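Local coordinates for protein flavohemoglobin (Malassezia yamatoensis, PDB 6O0A) that probably detoxifies nitric oxide as a dioxygenase, using a heme-bearing globin domain fed with electrons from NAD(P)H through a bound FAD, at residues A36-H41 with K129-A134; G48-A53 with Y116-K121; A81-W86 with T144-L149. All coordinates share one frame; numbering follows the deposited sequence. Where two conformers were deposited one is given.

Contact 1 (A36-H41 with K129-A134); sequences AERIPH and KDLGDA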
# COMPACT_ATOMS: atom_id res chain seq x y z
N ALA A 36 -6.88 23.10 4.72
CA ALA A 36 -7.02 22.20 3.58
C ALA A 36 -6.67 22.89 2.26
O ALA A 36 -6.09 22.27 1.36
CB ALA A 36 -8.44 21.64 3.52
N GLU A 37 -6.99 24.18 2.16
CA GLU A 37 -6.67 24.93 0.95
C GLU A 37 -5.16 25.14 0.81
O GLU A 37 -4.63 25.09 -0.30
CB GLU A 37 -7.40 26.27 0.99
CG GLU A 37 -7.17 27.18 -0.20
CD GLU A 37 -8.20 28.28 -0.28
OE1 GLU A 37 -9.40 27.96 -0.41
OE2 GLU A 37 -7.82 29.47 -0.18
N ARG A 38 -4.47 25.38 1.92
CA ARG A 38 -3.05 25.69 1.86
C ARG A 38 -2.15 24.46 1.84
O ARG A 38 -0.95 24.60 1.61
CB ARG A 38 -2.65 26.61 3.03
CG ARG A 38 -3.39 27.94 3.07
CD ARG A 38 -3.32 28.66 1.72
NE ARG A 38 -1.94 28.93 1.32
CZ ARG A 38 -1.59 29.37 0.11
NH1 ARG A 38 -2.51 29.59 -0.82
NH2 ARG A 38 -0.31 29.58 -0.17
N ILE A 39 -2.70 23.25 2.06
CA ILE A 39 -1.87 22.03 2.08
C ILE A 39 -1.02 21.87 0.82
O ILE A 39 0.19 21.61 0.96
CB ILE A 39 -2.75 20.80 2.36
CG1 ILE A 39 -3.12 20.71 3.84
CG2 ILE A 39 -2.07 19.51 1.83
CD1 ILE A 39 -1.95 20.79 4.79
N PRO A 40 -1.56 21.95 -0.40
CA PRO A 40 -0.69 21.78 -1.58
C PRO A 40 0.44 22.78 -1.65
O PRO A 40 1.48 22.49 -2.25
CB PRO A 40 -1.67 21.98 -2.76
CG PRO A 40 -3.00 21.67 -2.20
CD PRO A 40 -2.97 22.12 -0.78
N HIS A 41 0.27 23.96 -1.06
CA HIS A 41 1.34 24.94 -1.06
C HIS A 41 2.32 24.69 0.08
O HIS A 41 3.52 24.92 -0.09
CB HIS A 41 0.75 26.35 -0.98
CG HIS A 41 -0.23 26.65 -2.07
ND1 HIS A 41 -1.52 26.16 -2.06
CD2 HIS A 41 -0.11 27.37 -3.21
CE1 HIS A 41 -2.15 26.58 -3.15
NE2 HIS A 41 -1.32 27.31 -3.86
N LYS A 129 5.60 29.73 7.64
CA LYS A 129 6.05 30.48 6.47
C LYS A 129 4.89 30.81 5.55
O LYS A 129 4.81 31.91 4.99
CB LYS A 129 7.10 29.68 5.71
CG LYS A 129 8.43 29.50 6.43
CD LYS A 129 9.38 28.73 5.52
CE LYS A 129 10.65 28.33 6.23
NZ LYS A 129 11.58 27.63 5.30
N ASP A 130 3.97 29.86 5.37
CA ASP A 130 2.84 30.07 4.47
C ASP A 130 1.85 31.07 5.04
O ASP A 130 1.45 32.03 4.36
CB ASP A 130 2.14 28.75 4.17
CG ASP A 130 1.12 28.87 3.06
OD1 ASP A 130 1.51 28.74 1.88
OD2 ASP A 130 -0.07 29.12 3.35
N LEU A 131 1.41 30.87 6.28
CA LEU A 131 0.38 31.70 6.87
C LEU A 131 0.90 33.04 7.39
O LEU A 131 0.12 33.99 7.51
CB LEU A 131 -0.32 30.94 7.99
CG LEU A 131 -1.48 30.01 7.61
CD1 LEU A 131 -1.15 29.06 6.47
CD2 LEU A 131 -1.94 29.23 8.84
N GLY A 132 2.19 33.13 7.72
CA GLY A 132 2.71 34.40 8.19
C GLY A 132 2.06 34.82 9.49
O GLY A 132 1.86 34.00 10.40
N ASP A 133 1.67 36.09 9.58
CA ASP A 133 1.05 36.57 10.81
C ASP A 133 -0.31 35.94 11.07
O ASP A 133 -0.82 36.06 12.19
CB ASP A 133 0.95 38.11 10.80
CG ASP A 133 0.11 38.65 9.64
OD1 ASP A 133 -0.54 37.87 8.92
OD2 ASP A 133 0.11 39.89 9.46
N ALA A 134 -0.89 35.25 10.09
CA ALA A 134 -2.11 34.48 10.30
C ALA A 134 -1.88 33.21 11.10
O ALA A 134 -2.86 32.61 11.56
CB ALA A 134 -2.75 34.13 8.95
O HOH W 1 3.64 27.61 1.19
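Bends at chi2 and chi3 turn the end of the Arg38 chain so that NE and NH2 face the carboxylate of Asp130, whose CG stands anti to its own amide nitrogen (chi1 -170°); together these turns set guanidinium and carboxylate edge to edge. The contact is a bidentate salt bridge on the surface of the all-helical globin domain, tying helix 25-53 to the last turn of helix 115-131. Arg38 grips side-on, with one nitrogen for each carboxylate oxygen: NE of Arg38 donates to OD2 of Asp130 at 2.8 Å, and NH2 of Arg38 to OD1 of Asp130 at 2.9 Å. Both oxygens accept through their syn lone pairs, and the NH2 bond is the straighter of the two, with an N-H...O angle of 168°. The two planes lie only 27° apart. This nearly coplanar pairing restricts rotation about the outer bonds of both groups.

One face of the guanidinium is taken by His41, one turn further along the same helix: CG of His41 lies 3.4 Å above the guanidinium plane of Arg38, offset toward its rim. In return, NH1 of Arg38 sits 3.7 Å above the imidazole plane of His41, over its centre. The histidine thus flanks the bridge instead of competing for the acid, since only its CB approaches the carboxylate, 3.8 Å from Asp130 OD1. The guanidinium and the more distant carboxylate probably act on the imidazole in opposite senses, so no charge state is inferred. CD1 of Leu131 lies 4.2 Å from CG of Arg38, an apolar contact beside the salt bridge. Asp130 also touches Ile42. A water adds a bridge, donating weakly to the backbone O of His41 and also to Asp130 OD1, at a distance (2.5 Å) too short to be taken literally.

Contact 2 (G48-A53 with Y116-K121); sequences GDMLQA and YDTVYK. With HEM (protoporphyrin IX containing Fe), chain C.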
# COMPACT_ATOMS: atom_id res chain seq x y z
N GLY A 48 10.94 20.35 1.32
CA GLY A 48 12.17 21.03 0.94
C GLY A 48 13.03 21.39 2.15
O GLY A 48 14.24 21.12 2.17
N ASP A 49 12.40 21.97 3.17
CA ASP A 49 13.10 22.32 4.40
C ASP A 49 13.62 21.08 5.11
O ASP A 49 14.79 21.02 5.53
CB ASP A 49 12.17 23.10 5.34
CG ASP A 49 11.82 24.49 4.83
OD1 ASP A 49 12.47 24.97 3.88
OD2 ASP A 49 10.89 25.10 5.39
N MET A 50 12.76 20.07 5.28
CA MET A 50 13.17 18.88 6.03
C MET A 50 14.31 18.15 5.33
O MET A 50 15.27 17.72 5.98
CB MET A 50 11.98 17.93 6.22
CG MET A 50 12.41 16.68 6.98
SD MET A 50 10.98 15.72 7.52
CE MET A 50 10.22 15.31 5.93
N LEU A 51 14.20 17.97 4.02
CA LEU A 51 15.21 17.19 3.31
C LEU A 51 16.51 17.96 3.09
O LEU A 51 17.55 17.34 2.84
CB LEU A 51 14.63 16.69 1.98
CG LEU A 51 13.43 15.75 2.18
CD1 LEU A 51 12.85 15.29 0.85
CD2 LEU A 51 13.80 14.53 3.04
N GLN A 52 16.48 19.29 3.21
CA GLN A 52 17.74 20.02 3.26
C GLN A 52 18.45 19.79 4.60
O GLN A 52 19.68 19.67 4.64
CB GLN A 52 17.50 21.51 3.05
CG GLN A 52 18.78 22.32 2.90
CD GLN A 52 19.41 22.74 4.24
OE1 GLN A 52 18.79 22.65 5.30
NE2 GLN A 52 20.64 23.23 4.17
N ALA A 53 17.69 19.78 5.69
CA ALA A 53 18.27 19.61 7.02
C ALA A 53 18.63 18.16 7.30
O ALA A 53 19.57 17.90 8.05
CB ALA A 53 17.31 20.13 8.08
N TYR A 116 8.94 11.62 14.37
CA TYR A 116 7.73 12.43 14.37
C TYR A 116 8.03 13.84 14.86
O TYR A 116 7.34 14.78 14.46
CB TYR A 116 6.64 11.77 15.21
CG TYR A 116 6.02 10.57 14.51
CD1 TYR A 116 6.58 9.30 14.62
CD2 TYR A 116 4.89 10.72 13.72
CE1 TYR A 116 6.01 8.20 13.98
CE2 TYR A 116 4.31 9.64 13.08
CZ TYR A 116 4.88 8.38 13.22
OH TYR A 116 4.31 7.31 12.58
N ASP A 117 9.05 13.99 15.71
CA ASP A 117 9.49 15.33 16.11
C ASP A 117 10.08 16.09 14.93
O ASP A 117 9.89 17.30 14.80
CB ASP A 117 10.53 15.23 17.22
CG ASP A 117 9.98 14.64 18.51
OD1 ASP A 117 8.82 14.94 18.86
OD2 ASP A 117 10.71 13.89 19.18
N THR A 118 10.82 15.38 14.07
CA THR A 118 11.39 15.99 12.87
C THR A 118 10.30 16.52 11.95
O THR A 118 10.35 17.67 11.49
CB THR A 118 12.25 14.97 12.13
OG1 THR A 118 13.18 14.38 13.05
CG2 THR A 118 13.00 15.64 10.98
N VAL A 119 9.31 15.68 11.65
CA VAL A 119 8.23 16.11 10.77
C VAL A 119 7.45 17.25 11.40
O VAL A 119 7.09 18.21 10.71
CB VAL A 119 7.34 14.91 10.40
CG1 VAL A 119 5.97 15.36 9.93
CG2 VAL A 119 8.04 14.14 9.30
N TYR A 120 7.22 17.20 12.71
CA TYR A 120 6.53 18.31 13.36
C TYR A 120 7.27 19.62 13.12
O TYR A 120 6.67 20.63 12.73
CB TYR A 120 6.36 18.08 14.86
CG TYR A 120 5.70 19.29 15.49
CD1 TYR A 120 4.33 19.48 15.41
CD2 TYR A 120 6.46 20.30 16.08
CE1 TYR A 120 3.72 20.61 15.94
CE2 TYR A 120 5.87 21.44 16.61
CZ TYR A 120 4.50 21.59 16.53
OH TYR A 120 3.91 22.73 17.06
N LYS A 121 8.58 19.62 13.34
CA LYS A 121 9.38 20.84 13.23
C LYS A 121 9.26 21.45 11.84
O LYS A 121 8.93 22.63 11.69
CB LYS A 121 10.84 20.52 13.55
CG LYS A 121 11.74 21.71 13.34
CD LYS A 121 13.17 21.39 13.68
CE LYS A 121 14.02 22.65 13.51
NZ LYS A 121 15.42 22.45 13.98
CHA HEM C . 3.84 7.70 3.76
CHB HEM C . 1.11 10.13 6.98
CHC HEM C . 5.02 10.82 9.77
CHD HEM C . 7.82 8.99 6.25
C1A HEM C . 2.76 8.27 4.40
C2A HEM C . 1.39 8.26 3.93
C3A HEM C . 0.64 8.92 4.82
C4A HEM C . 1.51 9.40 5.88
CMA HEM C . -0.88 9.18 4.75
CAA HEM C . 0.90 7.57 2.65
CBA HEM C . 0.55 6.14 3.07
CGA HEM C . 0.13 5.34 1.87
O1A HEM C . 0.87 5.34 0.85
O2A HEM C . -0.94 4.69 1.92
C1B HEM C . 1.92 10.52 8.03
C2B HEM C . 1.50 11.25 9.21
C3B HEM C . 2.59 11.46 9.98
C4B HEM C . 3.72 10.85 9.31
CMB HEM C . 0.05 11.70 9.45
CAB HEM C . 2.70 12.18 11.34
CBB HEM C . 1.67 12.46 12.15
C1C HEM C . 6.12 10.42 9.03
C2C HEM C . 7.49 10.56 9.44
C3C HEM C . 8.28 10.06 8.48
C4C HEM C . 7.41 9.59 7.42
CMC HEM C . 7.90 11.18 10.80
CAC HEM C . 9.83 9.98 8.38
CBC HEM C . 10.63 10.88 8.99
C1D HEM C . 6.97 8.48 5.29
C2D HEM C . 7.42 7.83 4.07
C3D HEM C . 6.34 7.49 3.37
C4D HEM C . 5.16 7.88 4.12
CMD HEM C . 8.90 7.63 3.68
CAD HEM C . 6.35 6.77 2.00
CBD HEM C . 5.91 7.78 0.95
CGD HEM C . 7.05 8.70 0.55
O1D HEM C . 8.17 8.20 0.25
O2D HEM C . 6.83 9.94 0.50
NA HEM C . 2.79 8.98 5.59
NB HEM C . 3.28 10.29 8.12
NC HEM C . 6.09 9.81 7.79
ND HEM C . 5.59 8.49 5.30
FE HEM C . 4.40 9.16 6.84
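Met50 is the residue of 48-53 that reaches helix 115-131, and it meets Thr118 and Val119 there. Before it in sequence, Gly48 accepts the amide of Gln52 and Asp49 that of Ala53, so the segment is regular helix. Met50 then extends across the gap, with CG anti to the backbone N (chi1 179°) and chi2 also extended; a bend at chi3 (61°) leaves the terminal methyl still near Val119, with CE of Met50 4.2 Å from CG2 of Val119. The sulfur does most of the touching: SD of Met50 lies 3.8 Å from CG2 of Val119 and 4.0 Å from CG2 of Thr118. The methionine chain crosses Thr118 at about a right angle and Val119 obliquely. Thr118 offers its methyl to the sulfur, whereas OG1 of Thr118 is hydrogen-bonded to OE1 of Glu115. Beyond Met50, Ala53 packs on Tyr122.

Val119 has a second neighbour, the heme. Its CG2 approaches the porphyrin methyl CMC to 3.3 Å, so one methyl group stands between the thioether and the cofactor. Tyr116, one turn earlier, adds a ring contact, with CE2 3.5 Å from CAB of the heme, while CMC lies 4.1 Å above one face of its ring, toward the rim. Tyr116 and Val119 therefore belong to the wall of the heme pocket, and Met50 backs Val119 as a second-shell residue, from the side away from Tyr147. Phe62 and Tyr122 also border Met50. The contact joins the C-terminal end of helix 25-53 to the first half of helix 115-131, whose other flank is held by helix 137-163 through Tyr147 and Trp148.

Contact 3 (A81-W86 with T144-L149); sequences AIFAQW and TEVYWL. With HEM (protoporphyrin IX containing Fe), chain C.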
# COMPACT_ATOMS: atom_id res chain seq x y z
N ALA A 81 -5.37 16.51 7.60
CA ALA A 81 -6.65 17.21 7.42
C ALA A 81 -7.82 16.24 7.49
O ALA A 81 -8.85 16.54 8.11
CB ALA A 81 -6.65 17.97 6.10
N ILE A 82 -7.70 15.09 6.83
CA ILE A 82 -8.74 14.06 6.94
C ILE A 82 -8.95 13.68 8.40
O ILE A 82 -10.09 13.53 8.86
CB ILE A 82 -8.36 12.83 6.08
CG1 ILE A 82 -8.38 13.19 4.60
CG2 ILE A 82 -9.28 11.66 6.38
CD1 ILE A 82 -7.80 12.11 3.71
N PHE A 83 -7.85 13.50 9.13
CA PHE A 83 -7.93 13.10 10.53
C PHE A 83 -8.64 14.16 11.37
O PHE A 83 -9.50 13.84 12.19
CB PHE A 83 -6.51 12.84 11.05
CG PHE A 83 -6.44 12.44 12.50
CD1 PHE A 83 -6.74 11.14 12.88
CD2 PHE A 83 -6.05 13.35 13.47
CE1 PHE A 83 -6.66 10.76 14.21
CE2 PHE A 83 -5.96 12.98 14.80
CZ PHE A 83 -6.27 11.69 15.17
N ALA A 84 -8.28 15.43 11.15
CA ALA A 84 -8.93 16.52 11.87
C ALA A 84 -10.43 16.51 11.65
O ALA A 84 -11.21 16.65 12.60
CB ALA A 84 -8.33 17.86 11.43
N GLN A 85 -10.87 16.34 10.40
CA GLN A 85 -12.30 16.28 10.15
C GLN A 85 -12.92 15.08 10.85
O GLN A 85 -14.04 15.17 11.38
CB GLN A 85 -12.58 16.23 8.65
CG GLN A 85 -14.06 16.27 8.29
CD GLN A 85 -14.74 17.56 8.75
OE1 GLN A 85 -15.18 17.67 9.89
NE2 GLN A 85 -14.81 18.54 7.86
N TRP A 86 -12.20 13.96 10.89
CA TRP A 86 -12.74 12.75 11.52
C TRP A 86 -12.96 12.96 13.01
O TRP A 86 -14.05 12.67 13.53
CB TRP A 86 -11.80 11.57 11.28
CG TRP A 86 -12.37 10.29 11.81
CD1 TRP A 86 -12.33 9.84 13.10
CD2 TRP A 86 -13.09 9.30 11.06
NE1 TRP A 86 -12.98 8.63 13.20
CE2 TRP A 86 -13.45 8.28 11.97
CE3 TRP A 86 -13.46 9.17 9.72
CZ2 TRP A 86 -14.16 7.14 11.57
CZ3 TRP A 86 -14.16 8.04 9.32
CH2 TRP A 86 -14.50 7.04 10.25
N THR A 144 -1.29 21.73 16.43
CA THR A 144 -0.29 20.92 17.12
C THR A 144 -0.94 19.78 17.90
O THR A 144 -0.44 18.65 17.89
CB THR A 144 0.55 21.82 18.03
OG1 THR A 144 1.27 22.75 17.20
CG2 THR A 144 1.53 21.01 18.87
N GLU A 145 -2.05 20.06 18.59
CA GLU A 145 -2.76 19.00 19.29
C GLU A 145 -3.22 17.91 18.33
O GLU A 145 -3.05 16.72 18.60
CB GLU A 145 -3.96 19.57 20.05
CG GLU A 145 -4.62 18.51 20.93
CD GLU A 145 -5.82 19.02 21.70
OE1 GLU A 145 -5.99 20.25 21.84
OE2 GLU A 145 -6.61 18.17 22.17
N VAL A 146 -3.79 18.32 17.19
CA VAL A 146 -4.21 17.37 16.15
C VAL A 146 -3.02 16.53 15.69
O VAL A 146 -3.10 15.30 15.63
CB VAL A 146 -4.86 18.12 14.97
CG1 VAL A 146 -5.17 17.17 13.81
CG2 VAL A 146 -6.12 18.83 15.42
N TYR A 147 -1.89 17.19 15.40
CA TYR A 147 -0.71 16.45 14.96
C TYR A 147 -0.30 15.39 15.97
O TYR A 147 -0.03 14.24 15.61
CB TYR A 147 0.47 17.40 14.70
CG TYR A 147 1.72 16.65 14.26
CD1 TYR A 147 2.63 16.14 15.19
CD2 TYR A 147 1.96 16.41 12.91
CE1 TYR A 147 3.77 15.43 14.79
CE2 TYR A 147 3.10 15.70 12.50
CZ TYR A 147 3.99 15.21 13.44
OH TYR A 147 5.10 14.51 13.02
N TRP A 148 -0.21 15.76 17.25
CA TRP A 148 0.34 14.81 18.21
C TRP A 148 -0.64 13.70 18.57
O TRP A 148 -0.21 12.59 18.90
CB TRP A 148 0.84 15.55 19.46
CG TRP A 148 2.17 16.20 19.14
CD1 TRP A 148 2.45 17.53 19.08
CD2 TRP A 148 3.37 15.52 18.76
NE1 TRP A 148 3.76 17.72 18.72
CE2 TRP A 148 4.35 16.50 18.51
CE3 TRP A 148 3.72 14.17 18.62
CZ2 TRP A 148 5.65 16.18 18.13
CZ3 TRP A 148 5.01 13.85 18.24
CH2 TRP A 148 5.96 14.85 17.99
N LEU A 149 -1.95 13.96 18.49
CA LEU A 149 -2.91 12.88 18.64
C LEU A 149 -2.68 11.81 17.58
O LEU A 149 -2.69 10.61 17.87
CB LEU A 149 -4.33 13.41 18.52
CG LEU A 149 -4.92 14.13 19.73
CD1 LEU A 149 -6.26 14.73 19.35
CD2 LEU A 149 -5.08 13.14 20.87
CHA HEM C . 3.84 7.70 3.76
CHB HEM C . 1.11 10.13 6.98
CHC HEM C . 5.02 10.82 9.77
CHD HEM C . 7.82 8.99 6.25
C1A HEM C . 2.76 8.27 4.40
C2A HEM C . 1.39 8.26 3.93
C3A HEM C . 0.64 8.92 4.82
C4A HEM C . 1.51 9.40 5.88
CMA HEM C . -0.88 9.18 4.75
CAA HEM C . 0.90 7.57 2.65
CBA HEM C . 0.55 6.14 3.07
CGA HEM C . 0.13 5.34 1.87
O1A HEM C . 0.87 5.34 0.85
O2A HEM C . -0.94 4.69 1.92
C1B HEM C . 1.92 10.52 8.03
C2B HEM C . 1.50 11.25 9.21
C3B HEM C . 2.59 11.46 9.98
C4B HEM C . 3.72 10.85 9.31
CMB HEM C . 0.05 11.70 9.45
CAB HEM C . 2.70 12.18 11.34
CBB HEM C . 1.67 12.46 12.15
C1C HEM C . 6.12 10.42 9.03
C2C HEM C . 7.49 10.56 9.44
C3C HEM C . 8.28 10.06 8.48
C4C HEM C . 7.41 9.59 7.42
CMC HEM C . 7.90 11.18 10.80
CAC HEM C . 9.83 9.98 8.38
CBC HEM C . 10.63 10.88 8.99
C1D HEM C . 6.97 8.48 5.29
C2D HEM C . 7.42 7.83 4.07
C3D HEM C . 6.34 7.49 3.37
C4D HEM C . 5.16 7.88 4.12
CMD HEM C . 8.90 7.63 3.68
CAD HEM C . 6.35 6.77 2.00
CBD HEM C . 5.91 7.78 0.95
CGD HEM C . 7.05 8.70 0.55
O1D HEM C . 8.17 8.20 0.25
O2D HEM C . 6.83 9.94 0.50
NA HEM C . 2.79 8.98 5.59
NB HEM C . 3.28 10.29 8.12
NC HEM C . 6.09 9.81 7.79
ND HEM C . 5.59 8.49 5.30
FE HEM C . 4.40 9.16 6.84
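Phe83 meets Val146 edge-on: CG1 of Val146 lies at the rim of the phenyl ring, in its plane, with CD2 of Phe83 3.9 Å away. The two side chains slide past each other in opposite directions. Leu149, one turn on, crosses Phe83 at about a right angle and also comes to the ring edge, its CB 4.1 Å from Phe83 CE2. With CG anti to the backbone N, chi1 179° carries the Phe83 ring toward helix 137-163, where its CD2-CE2 edge lies along Val146 and Leu149. Its CE2 is also 3.8 Å from the backbone O of Val146. Ala84 CB touches Val146 CG1 at 4.0 Å, at the point where the backbones are nearest, the CA atoms of Ala84 and Val146 being 6.4 Å apart. Val146 CG1 is thus shared by the phenyl edge and the alanine methyl.

On another side of the 144-149 segment, Tyr147 CE2 reaches CBB of the heme at 3.6 Å. The axes of the two segments approach to 10.1 Å at 99°, a nearly perpendicular crossing of helices 75-89 and 137-163 in the globin domain. Helix 25-53 joins the same junction through Ile28, which touches both Ala84 and Val146, and helix 115-131 packs against Tyr147.

All three contacts lie in the helical globin domain, but their chemistry differs with their burial. Contact 1 is a surface pairing based on charge and water; contacts 2 and 3 are buried and apolar across their segments. Contact 2 has Tyr116 and Val119 at the heme, contact 3 has Tyr147. The centres of contacts 1 and 2 are about 17 Å apart along the same pair of helices, 25-53 and 115-131, with contact 2 nested inside the loop closed by contact 1; Lys129 and Asp49 connect them by a salt bridge. Contact 3 uses helices 75-89 and 137-163. It meets contact 2 through probable hydrogen bonds, Tyr120 OH to Thr144 OG1 and Tyr147 OH to Tyr116 O, but does not touch contact 1.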